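Local coordinates for SusD-like protein BACOVA_02651 (Bacteroides ovatus, PDB 5E75) that binds polysaccharide at the cell surface and probably mediates xyloglucan binding before its transport into the periplasm for degradation, at residues 359-372 with 402-415. Sequence-based numbering, arbitrary orientation.
Sequences RLADVYLTYAEACL and ITLDDIIRERRVEF
Asp362 OD1 is gripped by both terminal nitrogens of Arg411, NH2 at 2.8 Å and NH1 at 3.0 Å. The oxygen lies close to the guanidinium plane, yet both nitrogens reach it from one face of the carboxylate, 42° out of that plane. A bend at chi3 (70°) swings the guanidinium across to helix 360-372, where the Arg411 side chain settles as a knob among Asp362, Leu365, Thr366 and Glu369. NH1 also donates to a water that in turn donates to Glu369 OE1, whose partner oxygen OE2 is salt-bridged to Arg203; Lys189 pairs with Asp362 OD2 and Asp424 with Arg411 NH2. A methionine in place of Arg411 would probably leave Asp362 OD1 without either donor and the water without its link to helix 404-415. The two helices form a buried antiparallel pair within the mainly alpha-helical, TPR-like SusD fold, their axes 168° apart and 10.5 Å at closest approach; helix 382-393, between them in sequence, packs on Leu365 and Ile402. Leu365 answers as the reciprocal knob, CD1 lying 3.7 Å from Arg411 CG and also against the Phe415 ring. At one end Arg359 NH1 meets Glu414 OE2 on its anti lone pair in a nearly straight bond (2.9 Å), and Phe415 CE1 lies over a face of the guanidinium; Glu418 and Arg299 are further partners of Arg359 and Glu414, respectively. The Phe415 ring turns its edge to Asp362 N, CZ being 3.4 Å away. Toward the other end, Ile407 CD1 packs 3.6 Å from Glu369 CA, and Leu372 CD2 reaches Leu404 N at 3.5 Å, over the first turn of helix 404-415.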
loop_
_atom_site.group_PDB
_atom_site.type_symbol
_atom_site.label_atom_id
_atom_site.label_comp_id
_atom_site.label_asym_id
_atom_site.label_seq_id
_atom_site.Cartn_x
_atom_site.Cartn_y
_atom_site.Cartn_z
ATOM N N ARG A 359 3.166 -5.261 -6.363
ATOM C CA ARG A 359 3.343 -6.680 -6.642
ATOM C C ARG A 359 2.670 -7.078 -7.960
ATOM O O ARG A 359 1.671 -6.489 -8.370
ATOM C CB ARG A 359 2.744 -7.535 -5.510
ATOM C CG ARG A 359 3.550 -7.519 -4.254
ATOM C CD ARG A 359 3.216 -8.667 -3.335
ATOM N NE ARG A 359 1.973 -8.557 -2.575
ATOM C CZ ARG A 359 0.888 -9.298 -2.775
ATOM N NH1 ARG A 359 0.782 -10.102 -3.828
ATOM N NH2 ARG A 359 -0.127 -9.204 -1.930
ATOM N N LEU A 360 3.173 -8.137 -8.583
ATOM C CA LEU A 360 2.573 -8.641 -9.820
ATOM C C LEU A 360 1.093 -8.991 -9.644
ATOM O O LEU A 360 0.295 -8.762 -10.565
ATOM C CB LEU A 360 3.380 -9.833 -10.340
ATOM C CG LEU A 360 2.973 -10.399 -11.696
ATOM C CD1 LEU A 360 3.221 -9.414 -12.824
ATOM C CD2 LEU A 360 3.709 -11.696 -11.931
ATOM N N ALA A 361 0.696 -9.498 -8.476
ATOM C CA ALA A 361 -0.713 -9.839 -8.283
ATOM C C ALA A 361 -1.615 -8.615 -8.431
ATOM O O ALA A 361 -2.765 -8.746 -8.828
ATOM C CB ALA A 361 -0.931 -10.467 -6.945
ATOM N N ASP A 362 -1.112 -7.440 -8.071
ATOM C CA ASP A 362 -1.859 -6.189 -8.252
ATOM C C ASP A 362 -2.133 -5.958 -9.741
ATOM O O ASP A 362 -3.233 -5.563 -10.138
ATOM C CB ASP A 362 -1.028 -5.053 -7.649
ATOM C CG ASP A 362 -1.813 -3.811 -7.337
ATOM O OD1 ASP A 362 -2.842 -3.546 -7.967
ATOM O OD2 ASP A 362 -1.370 -3.084 -6.425
ATOM N N VAL A 363 -1.119 -6.185 -10.570
ATOM C CA VAL A 363 -1.285 -5.999 -12.001
ATOM C C VAL A 363 -2.304 -7.011 -12.539
ATOM O O VAL A 363 -3.116 -6.659 -13.398
ATOM C CB VAL A 363 0.061 -6.055 -12.770
ATOM C CG1 VAL A 363 -0.136 -5.672 -14.211
ATOM C CG2 VAL A 363 1.084 -5.133 -12.135
ATOM N N TYR A 364 -2.272 -8.240 -12.027
ATOM C CA TYR A 364 -3.267 -9.247 -12.432
ATOM C C TYR A 364 -4.677 -8.762 -12.130
ATOM O O TYR A 364 -5.576 -8.839 -12.976
ATOM C CB TYR A 364 -3.031 -10.588 -11.713
ATOM C CG TYR A 364 -1.872 -11.442 -12.230
ATOM C CD1 TYR A 364 -0.883 -10.914 -13.046
ATOM C CD2 TYR A 364 -1.780 -12.795 -11.900
ATOM C CE1 TYR A 364 0.157 -11.713 -13.516
ATOM C CE2 TYR A 364 -0.750 -13.575 -12.361
ATOM C CZ TYR A 364 0.218 -13.038 -13.165
ATOM O OH TYR A 364 1.207 -13.887 -13.618
ATOM N N LEU A 365 -4.896 -8.286 -10.912
ATOM C CA LEU A 365 -6.226 -7.847 -10.523
ATOM C C LEU A 365 -6.643 -6.558 -11.228
ATOM O O LEU A 365 -7.813 -6.374 -11.555
ATOM C CB LEU A 365 -6.338 -7.694 -8.991
ATOM C CG LEU A 365 -6.183 -8.988 -8.198
ATOM C CD1 LEU A 365 -6.186 -8.704 -6.715
ATOM C CD2 LEU A 365 -7.258 -9.970 -8.517
ATOM N N THR A 366 -5.681 -5.671 -11.472
ATOM C CA THR A 366 -5.938 -4.444 -12.241
ATOM C C THR A 366 -6.368 -4.764 -13.668
ATOM O O THR A 366 -7.313 -4.172 -14.193
ATOM C CB THR A 366 -4.686 -3.528 -12.240
ATOM O OG1 THR A 366 -4.456 -3.077 -10.902
ATOM C CG2 THR A 366 -4.833 -2.292 -13.130
ATOM N N TYR A 367 -5.698 -5.720 -14.290
ATOM C CA TYR A 367 -6.080 -6.143 -15.628
ATOM C C TYR A 367 -7.523 -6.673 -15.623
ATOM O O TYR A 367 -8.335 -6.300 -16.478
ATOM C CB TYR A 367 -5.102 -7.215 -16.119
ATOM C CG TYR A 367 -5.293 -7.689 -17.549
ATOM C CD1 TYR A 367 -5.908 -6.894 -18.505
ATOM C CD2 TYR A 367 -4.832 -8.934 -17.932
ATOM C CE1 TYR A 367 -6.077 -7.339 -19.812
ATOM C CE2 TYR A 367 -4.999 -9.388 -19.234
ATOM C CZ TYR A 367 -5.620 -8.583 -20.164
ATOM O OH TYR A 367 -5.786 -9.044 -21.455
ATOM N N ALA A 368 -7.858 -7.516 -14.648
ATOM C CA ALA A 368 -9.207 -8.049 -14.556
ATOM C C ALA A 368 -10.244 -6.938 -14.444
ATOM O O ALA A 368 -11.285 -6.961 -15.110
ATOM C CB ALA A 368 -9.333 -9.010 -13.367
ATOM N N GLU A 369 -9.977 -5.951 -13.596
ATOM C CA GLU A 369 -10.926 -4.870 -13.373
ATOM C C GLU A 369 -11.071 -4.019 -14.633
ATOM O O GLU A 369 -12.166 -3.544 -14.968
ATOM C CB GLU A 369 -10.505 -4.016 -12.157
ATOM C CG GLU A 369 -11.507 -2.963 -11.743
ATOM C CD GLU A 369 -11.142 -2.229 -10.450
ATOM O OE1 GLU A 369 -10.229 -2.676 -9.735
ATOM O OE2 GLU A 369 -11.813 -1.222 -10.144
ATOM N N ALA A 370 -9.966 -3.815 -15.348
ATOM C CA ALA A 370 -10.020 -3.047 -16.590
ATOM C C ALA A 370 -10.765 -3.807 -17.695
ATOM O O ALA A 370 -11.395 -3.176 -18.549
ATOM C CB ALA A 370 -8.625 -2.653 -17.049
ATOM N N CYS A 371 -10.706 -5.139 -17.671
ATOM C CA CYS A 371 -11.510 -5.951 -18.594
ATOM C C CYS A 371 -13.000 -5.928 -18.235
ATOM O O CYS A 371 -13.859 -5.868 -19.126
ATOM C CB CYS A 371 -10.990 -7.387 -18.647
ATOM S SG CYS A 371 -9.402 -7.570 -19.451
ATOM N N LEU A 372 -13.330 -5.965 -16.948
ATOM C CA LEU A 372 -14.713 -5.790 -16.521
ATOM C C LEU A 372 -15.282 -4.480 -17.071
ATOM O O LEU A 372 -16.391 -4.446 -17.622
ATOM C CB LEU A 372 -14.776 -5.818 -15.004
ATOM C CG LEU A 372 -16.145 -5.532 -14.385
ATOM C CD1 LEU A 372 -17.150 -6.639 -14.680
ATOM C CD2 LEU A 372 -16.025 -5.332 -12.877
ATOM N N ILE A 402 -16.915 -12.730 -12.672
ATOM C CA ILE A 402 -16.661 -11.781 -11.596
ATOM C C ILE A 402 -17.401 -10.482 -11.812
ATOM O O ILE A 402 -17.678 -10.082 -12.957
ATOM C CB ILE A 402 -15.147 -11.476 -11.414
ATOM C CG1 ILE A 402 -14.528 -10.866 -12.673
ATOM C CG2 ILE A 402 -14.403 -12.747 -11.028
ATOM C CD1 ILE A 402 -13.048 -10.486 -12.521
ATOM N N THR A 403 -17.719 -9.837 -10.695
ATOM C CA THR A 403 -18.270 -8.499 -10.674
ATOM C C THR A 403 -17.299 -7.567 -9.936
ATOM O O THR A 403 -16.275 -8.010 -9.389
ATOM C CB THR A 403 -19.595 -8.448 -9.910
ATOM O OG1 THR A 403 -19.348 -8.670 -8.517
ATOM C CG2 THR A 403 -20.595 -9.502 -10.417
ATOM N N LEU A 404 -17.622 -6.281 -9.901
ATOM C CA LEU A 404 -16.805 -5.334 -9.155
ATOM C C LEU A 404 -16.754 -5.748 -7.674
ATOM O O LEU A 404 -15.716 -5.610 -7.019
ATOM C CB LEU A 404 -17.327 -3.910 -9.323
ATOM C CG LEU A 404 -16.486 -2.835 -8.620
ATOM C CD1 LEU A 404 -15.068 -2.751 -9.193
ATOM C CD2 LEU A 404 -17.187 -1.489 -8.685
ATOM N N ASP A 405 -17.850 -6.266 -7.132
ATOM C CA ASP A 405 -17.845 -6.704 -5.743
ATOM C C ASP A 405 -16.843 -7.831 -5.495
ATOM O O ASP A 405 -16.202 -7.877 -4.440
ATOM C CB ASP A 405 -19.247 -7.141 -5.307
ATOM C CG ASP A 405 -20.202 -5.979 -5.160
ATOM O OD1 ASP A 405 -19.756 -4.835 -4.926
ATOM O OD2 ASP A 405 -21.425 -6.225 -5.276
ATOM N N ASP A 406 -16.681 -8.724 -6.458
ATOM C CA ASP A 406 -15.696 -9.792 -6.338
ATOM C C ASP A 406 -14.287 -9.210 -6.346
ATOM O O ASP A 406 -13.418 -9.681 -5.618
ATOM C CB ASP A 406 -15.816 -10.800 -7.485
ATOM C CG ASP A 406 -17.095 -11.590 -7.444
ATOM O OD1 ASP A 406 -17.418 -12.158 -6.379
ATOM O OD2 ASP A 406 -17.774 -11.643 -8.489
ATOM N N ILE A 407 -14.070 -8.184 -7.161
ATOM C CA ILE A 407 -12.757 -7.553 -7.252
ATOM C C ILE A 407 -12.412 -6.802 -5.972
ATOM O O ILE A 407 -11.274 -6.889 -5.487
ATOM C CB ILE A 407 -12.669 -6.634 -8.479
ATOM C CG1 ILE A 407 -12.770 -7.512 -9.727
ATOM C CG2 ILE A 407 -11.375 -5.829 -8.472
ATOM C CD1 ILE A 407 -12.848 -6.781 -11.039
ATOM N N ILE A 408 -13.380 -6.101 -5.400
ATOM C CA ILE A 408 -13.155 -5.383 -4.151
ATOM C C ILE A 408 -12.727 -6.370 -3.061
ATOM O O ILE A 408 -11.761 -6.133 -2.336
ATOM C CB ILE A 408 -14.395 -4.569 -3.707
ATOM C CG1 ILE A 408 -14.638 -3.423 -4.694
ATOM C CG2 ILE A 408 -14.222 -4.044 -2.276
ATOM C CD1 ILE A 408 -16.015 -2.746 -4.535
ATOM N N ARG A 409 -13.440 -7.488 -2.935
ATOM C CA ARG A 409 -13.133 -8.450 -1.893
ATOM C C ARG A 409 -11.775 -9.069 -2.134
ATOM O O ARG A 409 -10.996 -9.225 -1.206
ATOM C CB ARG A 409 -14.211 -9.544 -1.841
ATOM C CG ARG A 409 -14.086 -10.499 -0.662
ATOM C CD ARG A 409 -15.233 -11.490 -0.641
ATOM N NE ARG A 409 -15.231 -12.230 0.607
ATOM C CZ ARG A 409 -16.192 -13.045 1.023
ATOM N NH1 ARG A 409 -17.262 -13.255 0.283
ATOM N NH2 ARG A 409 -16.073 -13.635 2.197
ATOM N N GLU A 410 -11.495 -9.415 -3.383
ATOM C CA GLU A 410 -10.258 -10.086 -3.732
ATOM C C GLU A 410 -9.061 -9.189 -3.448
ATOM O O GLU A 410 -8.045 -9.650 -2.918
ATOM C CB GLU A 410 -10.248 -10.546 -5.198
ATOM C CG GLU A 410 -9.236 -11.667 -5.465
ATOM C CD GLU A 410 -9.560 -12.945 -4.713
ATOM O OE1 GLU A 410 -10.760 -13.179 -4.408
ATOM O OE2 GLU A 410 -8.621 -13.717 -4.437
ATOM N N ARG A 411 -9.170 -7.902 -3.782
ATOM C CA ARG A 411 -8.077 -6.987 -3.499
ATOM C C ARG A 411 -7.869 -6.825 -1.996
ATOM O O ARG A 411 -6.727 -6.814 -1.528
ATOM C CB ARG A 411 -8.301 -5.635 -4.175
ATOM C CG ARG A 411 -8.145 -5.688 -5.682
ATOM C CD ARG A 411 -8.243 -4.304 -6.308
ATOM N NE ARG A 411 -7.073 -3.509 -5.983
ATOM C CZ ARG A 411 -5.935 -3.501 -6.671
ATOM N NH1 ARG A 411 -5.799 -4.155 -7.809
ATOM N NH2 ARG A 411 -4.912 -2.766 -6.248
ATOM N N ARG A 412 -8.937 -6.690 -1.222
ATOM C CA ARG A 412 -8.775 -6.541 0.220
ATOM C C ARG A 412 -7.990 -7.700 0.814
ATOM O O ARG A 412 -7.071 -7.476 1.619
ATOM C CB ARG A 412 -10.130 -6.383 0.925
ATOM C CG ARG A 412 -10.801 -5.046 0.670
ATOM C CD ARG A 412 -12.055 -4.826 1.502
ATOM N NE ARG A 412 -11.718 -4.709 2.921
ATOM C CZ ARG A 412 -12.593 -4.757 3.926
ATOM N NH1 ARG A 412 -13.898 -4.923 3.710
ATOM N NH2 ARG A 412 -12.149 -4.668 5.174
ATOM N N VAL A 413 -8.342 -8.938 0.443
ATOM C CA VAL A 413 -7.680 -10.098 1.009
ATOM C C VAL A 413 -6.285 -10.335 0.424
ATOM O O VAL A 413 -5.409 -10.830 1.121
ATOM C CB VAL A 413 -8.530 -11.415 0.938
ATOM C CG1 VAL A 413 -9.831 -11.295 1.717
ATOM C CG2 VAL A 413 -8.843 -11.816 -0.457
ATOM N N GLU A 414 -6.059 -9.974 -0.825
ATOM C CA GLU A 414 -4.726 -10.113 -1.392
ATOM C C GLU A 414 -3.758 -9.126 -0.749
ATOM O O GLU A 414 -2.590 -9.471 -0.524
ATOM C CB GLU A 414 -4.774 -9.927 -2.907
ATOM C CG GLU A 414 -3.437 -10.141 -3.611
ATOM C CD GLU A 414 -2.881 -11.537 -3.505
ATOM O OE1 GLU A 414 -3.650 -12.500 -3.253
ATOM O OE2 GLU A 414 -1.653 -11.688 -3.705
ATOM N N PHE A 415 -4.239 -7.929 -0.415
ATOM C CA PHE A 415 -3.339 -6.826 -0.023
ATOM C C PHE A 415 -3.507 -6.343 1.416
ATOM O O PHE A 415 -3.004 -5.284 1.780
ATOM C CB PHE A 415 -3.415 -5.652 -1.017
ATOM C CG PHE A 415 -3.047 -6.052 -2.395
ATOM C CD1 PHE A 415 -1.741 -6.401 -2.680
ATOM C CD2 PHE A 415 -3.988 -6.133 -3.388
ATOM C CE1 PHE A 415 -1.404 -6.843 -3.943
ATOM C CE2 PHE A 415 -3.653 -6.543 -4.650
ATOM C CZ PHE A 415 -2.366 -6.900 -4.920
HETATM O O HOH W 1 -8.175 -4.441 -9.528
#